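Local coordinates for protein Dye-decolorizing peroxidase (Irpex lacteus, PDB 7D8M) that probably acts as a haem b-dependent peroxidase of the dye-decolorizing family, a group known for using hydrogen peroxide to oxidise bulky dyes, at residues A[398-403]-A[408-413]; A[232-237]-A[420-425]; A[28-31]-A[37-40]. One frame throughout, in Å; residues are numbered along the deposited sequence.

Contact 1: residues A[398-403]-A[408-413]. With HEM (protoporphyrin IX containing Fe), chain B.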
# COMPACT_ATOMS: atom_id res chain seq x y z
N LEU A 398 10.55 -16.00 4.85
CA LEU A 398 9.50 -15.08 4.42
C LEU A 398 9.51 -13.79 5.23
O LEU A 398 10.00 -13.74 6.37
CB LEU A 398 8.12 -15.73 4.53
CG LEU A 398 7.86 -17.03 3.77
CD1 LEU A 398 6.36 -17.30 3.70
CD2 LEU A 398 8.49 -17.00 2.38
N ASP A 399 8.97 -12.74 4.62
CA ASP A 399 8.58 -11.55 5.35
C ASP A 399 7.67 -11.98 6.51
O ASP A 399 6.66 -12.66 6.27
CB ASP A 399 7.88 -10.60 4.39
CG ASP A 399 7.48 -9.26 5.03
OD1 ASP A 399 6.90 -9.25 6.13
OD2 ASP A 399 7.72 -8.22 4.38
N PRO A 400 8.01 -11.66 7.76
CA PRO A 400 7.20 -12.15 8.88
C PRO A 400 5.91 -11.36 9.09
O PRO A 400 5.09 -11.76 9.92
CB PRO A 400 8.15 -12.00 10.07
CG PRO A 400 9.00 -10.82 9.69
CD PRO A 400 9.22 -10.96 8.21
N VAL A 401 5.71 -10.28 8.34
CA VAL A 401 4.46 -9.52 8.42
C VAL A 401 3.54 -9.98 7.30
O VAL A 401 2.49 -10.57 7.56
CB VAL A 401 4.75 -8.00 8.38
CG1 VAL A 401 3.45 -7.15 8.47
CG2 VAL A 401 5.71 -7.62 9.51
N ILE A 402 3.94 -9.77 6.04
CA ILE A 402 3.06 -10.02 4.90
C ILE A 402 3.41 -11.27 4.12
O ILE A 402 2.67 -11.61 3.18
CB ILE A 402 3.04 -8.80 3.95
CG1 ILE A 402 4.44 -8.54 3.38
CG2 ILE A 402 2.45 -7.58 4.67
CD1 ILE A 402 4.44 -7.73 2.06
N GLY A 403 4.49 -11.98 4.45
CA GLY A 403 4.88 -13.12 3.63
C GLY A 403 3.84 -14.23 3.66
O GLY A 403 3.28 -14.56 4.71
N ARG A 408 5.26 -20.30 6.92
CA ARG A 408 5.66 -18.95 7.30
C ARG A 408 6.83 -19.02 8.28
O ARG A 408 6.73 -18.69 9.47
CB ARG A 408 4.47 -18.17 7.86
CG ARG A 408 3.81 -17.30 6.80
CD ARG A 408 2.51 -16.67 7.30
NE ARG A 408 2.68 -15.94 8.55
CZ ARG A 408 3.16 -14.70 8.64
NH1 ARG A 408 3.52 -14.05 7.54
NH2 ARG A 408 3.26 -14.11 9.82
N GLU A 409 7.96 -19.48 7.76
CA GLU A 409 9.21 -19.55 8.51
C GLU A 409 10.10 -18.37 8.14
O GLU A 409 10.38 -18.15 6.95
CB GLU A 409 9.93 -20.86 8.25
CG GLU A 409 10.92 -21.22 9.33
CD GLU A 409 11.63 -22.55 9.11
OE1 GLU A 409 11.67 -23.03 7.96
OE2 GLU A 409 12.15 -23.10 10.09
N THR A 410 10.58 -17.65 9.15
CA THR A 410 11.46 -16.50 8.99
C THR A 410 12.68 -16.69 9.88
O THR A 410 12.54 -17.00 11.07
CB THR A 410 10.74 -15.20 9.39
OG1 THR A 410 9.51 -15.05 8.62
CG2 THR A 410 11.67 -14.00 9.17
N PHE A 411 13.88 -16.49 9.32
CA PHE A 411 15.12 -16.53 10.07
C PHE A 411 15.65 -15.12 10.33
O PHE A 411 15.18 -14.13 9.77
CB PHE A 411 16.19 -17.36 9.33
CG PHE A 411 15.81 -18.80 9.12
CD1 PHE A 411 16.29 -19.79 9.98
CD2 PHE A 411 14.98 -19.17 8.07
CE1 PHE A 411 15.95 -21.12 9.79
CE2 PHE A 411 14.63 -20.49 7.87
CZ PHE A 411 15.12 -21.48 8.73
N GLY A 412 16.66 -15.04 11.22
CA GLY A 412 17.38 -13.81 11.49
C GLY A 412 16.72 -12.84 12.45
O GLY A 412 17.30 -11.77 12.71
N LEU A 413 15.55 -13.16 12.99
CA LEU A 413 14.85 -12.21 13.85
C LEU A 413 15.52 -12.08 15.22
O LEU A 413 15.44 -11.01 15.83
CB LEU A 413 13.40 -12.63 14.02
CG LEU A 413 12.55 -12.63 12.75
CD1 LEU A 413 11.15 -13.03 13.12
CD2 LEU A 413 12.57 -11.24 12.10
CHA HEM B . 6.35 -0.09 5.22
CHB HEM B . 2.88 -2.17 7.91
CHC HEM B . 1.19 -4.39 3.93
CHD HEM B . 4.94 -2.70 1.37
C1A HEM B . 5.55 -0.43 6.30
C2A HEM B . 5.66 0.09 7.64
C3A HEM B . 4.69 -0.48 8.38
C4A HEM B . 3.94 -1.38 7.52
CMA HEM B . 4.37 -0.26 9.87
CAA HEM B . 6.71 1.13 8.11
CBA HEM B . 6.18 2.55 7.90
CGA HEM B . 6.76 3.19 6.65
O1A HEM B . 7.95 2.94 6.34
O2A HEM B . 6.04 3.97 5.97
C1B HEM B . 2.11 -2.92 7.05
C2B HEM B . 0.89 -3.61 7.42
C3B HEM B . 0.43 -4.23 6.32
C4B HEM B . 1.33 -3.94 5.23
CMB HEM B . 0.31 -3.61 8.87
CAB HEM B . -0.85 -5.08 6.13
CBB HEM B . -1.89 -5.04 6.97
C1C HEM B . 2.09 -4.20 2.90
C2C HEM B . 2.05 -4.81 1.58
C3C HEM B . 3.09 -4.34 0.87
C4C HEM B . 3.82 -3.43 1.73
CMC HEM B . 0.95 -5.81 1.14
CAC HEM B . 3.53 -4.67 -0.58
CBC HEM B . 3.21 -5.81 -1.20
C1D HEM B . 5.57 -1.76 2.15
C2D HEM B . 6.57 -0.79 1.72
C3D HEM B . 6.96 -0.08 2.79
C4D HEM B . 6.22 -0.56 3.94
CMD HEM B . 7.12 -0.61 0.30
CAD HEM B . 8.01 1.04 2.79
CBD HEM B . 9.39 0.41 3.02
CGD HEM B . 10.50 1.44 2.94
O1D HEM B . 11.44 1.37 3.76
O2D HEM B . 10.44 2.34 2.05
NA HEM B . 4.51 -1.33 6.26
NB HEM B . 2.36 -3.14 5.70
NC HEM B . 3.18 -3.37 2.95
ND HEM B . 5.36 -1.58 3.51
FE HEM B . 3.93 -2.50 4.64
O HOH W 1 6.66 -15.50 8.10

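Contact 2: residues A[232-237]-A[420-425]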
# COMPACT_ATOMS: atom_id res chain seq x y z
N ASN A 232 0.00 -9.78 19.11
CA ASN A 232 0.54 -9.40 20.41
C ASN A 232 0.88 -10.63 21.26
O ASN A 232 1.93 -10.67 21.91
CB ASN A 232 -0.44 -8.50 21.15
CG ASN A 232 -0.50 -7.11 20.57
OD1 ASN A 232 0.47 -6.65 19.97
ND2 ASN A 232 -1.63 -6.43 20.74
N LYS A 233 0.00 -11.63 21.27
CA LYS A 233 0.26 -12.85 22.05
C LYS A 233 1.49 -13.59 21.52
O LYS A 233 2.28 -14.14 22.30
CB LYS A 233 -0.99 -13.74 22.02
CG LYS A 233 -0.86 -15.11 22.70
CD LYS A 233 -0.60 -14.96 24.19
CE LYS A 233 -0.58 -16.31 24.90
NZ LYS A 233 0.38 -16.31 26.05
N TYR A 234 1.68 -13.59 20.20
CA TYR A 234 2.83 -14.28 19.60
C TYR A 234 4.15 -13.66 20.05
O TYR A 234 5.10 -14.38 20.41
CB TYR A 234 2.74 -14.26 18.08
CG TYR A 234 3.94 -14.92 17.46
CD1 TYR A 234 4.09 -16.30 17.52
CD2 TYR A 234 4.96 -14.18 16.88
CE1 TYR A 234 5.21 -16.93 16.97
CE2 TYR A 234 6.08 -14.79 16.33
CZ TYR A 234 6.20 -16.17 16.39
OH TYR A 234 7.31 -16.80 15.85
N VAL A 235 4.25 -12.33 19.98
CA VAL A 235 5.54 -11.71 20.29
C VAL A 235 5.80 -11.75 21.79
O VAL A 235 6.96 -11.86 22.22
CB VAL A 235 5.61 -10.27 19.74
CG1 VAL A 235 5.57 -10.29 18.20
CG2 VAL A 235 4.48 -9.41 20.29
N LEU A 236 4.75 -11.67 22.61
CA LEU A 236 4.92 -11.89 24.04
C LEU A 236 5.43 -13.29 24.32
O LEU A 236 6.40 -13.47 25.08
CB LEU A 236 3.59 -11.65 24.78
CG LEU A 236 3.33 -10.18 25.11
CD1 LEU A 236 1.87 -9.92 25.55
CD2 LEU A 236 4.33 -9.71 26.18
N ASP A 237 4.82 -14.31 23.71
CA ASP A 237 5.20 -15.69 23.93
C ASP A 237 6.61 -16.00 23.45
O ASP A 237 7.21 -16.98 23.91
CB ASP A 237 4.24 -16.65 23.23
CG ASP A 237 2.90 -16.78 23.94
OD1 ASP A 237 2.75 -16.27 25.08
OD2 ASP A 237 2.00 -17.40 23.34
N GLU A 420 18.23 -18.99 14.33
CA GLU A 420 16.98 -19.39 14.95
C GLU A 420 15.80 -19.10 14.03
O GLU A 420 15.63 -17.97 13.55
CB GLU A 420 16.78 -18.67 16.28
CG GLU A 420 15.45 -18.99 16.90
CD GLU A 420 15.19 -18.24 18.18
OE1 GLU A 420 16.13 -17.58 18.67
OE2 GLU A 420 14.05 -18.31 18.70
N SER A 421 14.97 -20.11 13.80
CA SER A 421 13.77 -19.96 12.99
C SER A 421 12.59 -19.48 13.84
O SER A 421 12.46 -19.85 15.01
CB SER A 421 13.42 -21.28 12.31
OG SER A 421 12.03 -21.43 12.14
N PHE A 422 11.76 -18.63 13.25
CA PHE A 422 10.48 -18.23 13.83
C PHE A 422 9.39 -18.64 12.85
O PHE A 422 9.40 -18.20 11.70
CB PHE A 422 10.41 -16.73 14.08
CG PHE A 422 11.26 -16.27 15.23
CD1 PHE A 422 12.61 -16.03 15.06
CD2 PHE A 422 10.70 -16.08 16.48
CE1 PHE A 422 13.39 -15.60 16.12
CE2 PHE A 422 11.48 -15.66 17.55
CZ PHE A 422 12.82 -15.42 17.37
N THR A 423 8.47 -19.48 13.30
CA THR A 423 7.28 -19.81 12.51
C THR A 423 6.17 -18.90 13.01
O THR A 423 5.59 -19.12 14.08
CB THR A 423 6.91 -21.28 12.63
OG1 THR A 423 8.00 -22.07 12.13
CG2 THR A 423 5.66 -21.56 11.80
N VAL A 424 5.90 -17.85 12.25
CA VAL A 424 5.00 -16.79 12.67
C VAL A 424 3.59 -17.15 12.21
O VAL A 424 3.38 -17.44 11.03
CB VAL A 424 5.46 -15.44 12.10
CG1 VAL A 424 4.68 -14.29 12.72
CG2 VAL A 424 6.98 -15.30 12.31
N PRO A 425 2.61 -17.19 13.12
CA PRO A 425 1.23 -17.42 12.69
C PRO A 425 0.80 -16.34 11.72
O PRO A 425 1.35 -15.23 11.70
CB PRO A 425 0.43 -17.34 14.00
CG PRO A 425 1.29 -16.52 14.91
CD PRO A 425 2.70 -16.86 14.55
O HOH W 2 7.81 -19.28 16.26

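Contact 3: residues A[28-31]-A[37-40]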
# COMPACT_ATOMS: atom_id res chain seq x y z
N VAL A 28 -15.74 2.89 -2.74
CA VAL A 28 -17.00 2.49 -3.36
C VAL A 28 -16.68 1.67 -4.60
O VAL A 28 -16.30 2.21 -5.64
CB VAL A 28 -17.88 3.70 -3.72
CG1 VAL A 28 -19.21 3.23 -4.32
CG2 VAL A 28 -18.13 4.55 -2.48
N PHE A 29 -16.84 0.35 -4.50
CA PHE A 29 -16.58 -0.56 -5.61
C PHE A 29 -17.89 -0.81 -6.36
O PHE A 29 -18.93 -1.06 -5.74
CB PHE A 29 -15.97 -1.87 -5.12
CG PHE A 29 -14.64 -1.71 -4.40
CD1 PHE A 29 -13.44 -1.68 -5.10
CD2 PHE A 29 -14.60 -1.57 -3.02
CE1 PHE A 29 -12.21 -1.52 -4.43
CE2 PHE A 29 -13.38 -1.43 -2.35
CZ PHE A 29 -12.19 -1.40 -3.06
N PHE A 30 -17.83 -0.76 -7.68
CA PHE A 30 -19.06 -0.76 -8.44
C PHE A 30 -18.92 -1.58 -9.71
O PHE A 30 -17.81 -1.81 -10.21
CB PHE A 30 -19.49 0.67 -8.81
CG PHE A 30 -18.47 1.42 -9.63
CD1 PHE A 30 -18.43 1.28 -11.02
CD2 PHE A 30 -17.57 2.28 -9.02
CE1 PHE A 30 -17.48 1.97 -11.77
CE2 PHE A 30 -16.63 2.98 -9.76
CZ PHE A 30 -16.60 2.82 -11.14
N HIS A 31 -20.07 -1.97 -10.25
CA HIS A 31 -20.21 -2.61 -11.54
C HIS A 31 -21.01 -1.68 -12.45
O HIS A 31 -21.90 -0.96 -11.98
CB HIS A 31 -20.95 -3.95 -11.40
CG HIS A 31 -21.18 -4.65 -12.71
ND1 HIS A 31 -20.22 -5.41 -13.32
CD2 HIS A 31 -22.28 -4.71 -13.50
CE1 HIS A 31 -20.70 -5.90 -14.45
NE2 HIS A 31 -21.95 -5.50 -14.58
N ALA A 37 -25.31 5.61 -20.03
CA ALA A 37 -25.72 6.43 -18.90
C ALA A 37 -24.57 6.68 -17.93
O ALA A 37 -24.50 7.76 -17.31
CB ALA A 37 -26.90 5.77 -18.18
N PHE A 38 -23.66 5.72 -17.79
CA PHE A 38 -22.52 5.92 -16.91
C PHE A 38 -21.60 7.01 -17.44
O PHE A 38 -21.26 7.95 -16.71
CB PHE A 38 -21.76 4.60 -16.74
CG PHE A 38 -20.71 4.64 -15.66
CD1 PHE A 38 -19.43 5.08 -15.95
CD2 PHE A 38 -21.00 4.21 -14.38
CE1 PHE A 38 -18.45 5.10 -14.96
CE2 PHE A 38 -20.04 4.24 -13.38
CZ PHE A 38 -18.77 4.69 -13.68
N LYS A 39 -21.21 6.92 -18.72
CA LYS A 39 -20.37 7.96 -19.31
C LYS A 39 -21.02 9.34 -19.21
O LYS A 39 -20.34 10.34 -18.94
CB LYS A 39 -20.08 7.62 -20.77
CG LYS A 39 -19.35 6.29 -20.97
CD LYS A 39 -19.15 5.97 -22.46
CE LYS A 39 -17.94 5.06 -22.67
NZ LYS A 39 -17.46 5.05 -24.08
N SER A 40 -22.34 9.42 -19.42
CA SER A 40 -23.01 10.72 -19.37
C SER A 40 -22.81 11.40 -18.02
O SER A 40 -22.49 12.60 -17.96
CB SER A 40 -24.50 10.56 -19.68
OG SER A 40 -24.67 9.98 -20.95

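Contact 1: residues A[398-403]-A[408-413]
R408 reaches across a tight chain reversal and binds two backbone oxygens of 398-403. NH1 meets G403 O at 2.9 Å, in the guanidinium plane and on a lone pair of the carbonyl; NH2 meets P400 O at 3.0 Å from above that carbonyl's plane. A bend at chi3 (54°) swings the guanidinium into this position, where it also donates to V424 O and P425 O. A leucine in place of R408 would probably leave all four carbonyls without these donors and let the 398-403 turn shift.

The L398-T410 end is closely packed too. T410 OG1 donates to L398 O at only 2.6 Å, from above the carbonyl plane, while L398 N returns a backbone bond to E409 O. P400 CB lies 3.6 Å from T410 OG1. A water wedged between the segments donates to T410 OG1 (2.9 Å) and rests over one guanidinium face. The looser side lies by partly exposed E409, which points away from the turn and hydrogen-bonds S421 OG through OE2.

D399 OD1 accepts from V401 N, an Asx turn, and also from I402 N, extending it to an Asx motif; OD2 bonds to ND1 of H312, the axial haem ligand, the Asp-His pairing familiar in haem peroxidases. I402 CG2 packs 3.5 Å from haem CHC. Helix 312-316 borders the haem end, helix 249-261 packs on P400, V401 and L413, and strand 421-423 runs antiparallel to strand 409-411.

Contact 2: residues A[232-237]-A[420-425]
Y234 is the helix's sole contributor to this contact, laying one ring face against P425 while its hydroxyl extends to F422 and T423. The side chain leaves the helix with CG anti to the backbone N (chi1 178°), which carries the phenol beyond the helix surface, and a chi2 of 73° turns a ring face to P425. P425 CD then sits over the ring, 3.6 Å from its centroid and 24° off the normal, a CH-pi contact displaced toward CD1, where the closest approach of P425 CD is 3.3 Å.

V424 adds its two methyls. With CG1 anti to its own backbone N, that branch comes within 3.9 Å of Y234 CE2, while CG2 faces the hydroxyl at the same separation. F422 is turned so that Y234 OH lies in the plane of its ring, at the edge, 3.5 Å from CD2.

The phenol oxygen has a polar partner too: a water in the plane of the Y234 ring lies 2.6 Å from OH and donates to T423 O at 3.1 Å, bridging helix and strand. One turn of the same helix is braced by a salt bridge, K233 NZ to the syn lone pair of D237 OD1.

This is peripheral packing between helix 228-237 on one side and strand 421-423 with the residues that follow it on the other. Helix 249-261 packs against both, its M260 touching V235 and V424.

Contact 3: residues A[28-31]-A[37-40]
The backbone is extended at F30 (psi 161°) and coiled into a helical turn at F38 (psi -51°), and only a short connection separates the two segments along the chain. The backbones themselves stay apart, the CA atoms of F30 and F38 lying 11.3 Å from each other, and the contact is made by these two phenylalanines. Each projects its ring toward the other segment: F38 stretches from the helix with CG anti to the backbone N, whereas F30 takes the less common position with CG between the backbone N and the carbonyl carbon.

The pair joins the first strand and the first long helix of the dimeric alpha+beta barrel domain. In the ferredoxin-like arrangement of this domain, helices cover one face of a four-stranded antiparallel sheet, and strand 24-32 is an inner strand of that sheet.

The rings approach obliquely, F30 CE1 lying 3.6 Å from F38 CZ, with centroids 5.4 Å apart and planes inclined by 31°. F38 CE2 adds a second approach, 3.8 Å from F30 CE1. Both rings are buried in a wider aromatic cluster: F38 stacks on F143 and touches F72 of strand 67-72, while F30 also meets the rings of W147 and F122 and the side chain of L70.

Overall arrangement
Contacts 1 and 2 form one continuous region, their centres 10 Å apart. Strands 409-411 and 421-423 share a two-stranded antiparallel sheet, T410 O lying 2.8 Å from F422 N, a probable hydrogen bond, and L413 CB packs 3.6 Å from F422 CD1. Together they grade outward from the haem: contact 1 touches the cofactor and probably helps to position its axial histidine through D399, whereas the side chain of V424 in contact 2 is about 12 Å from the haem at the nearest atoms. Contact 3 stands apart across the chain's centre, 41 and 45 Å from contacts 1 and 2 between centres, as core packing remote from the haem site.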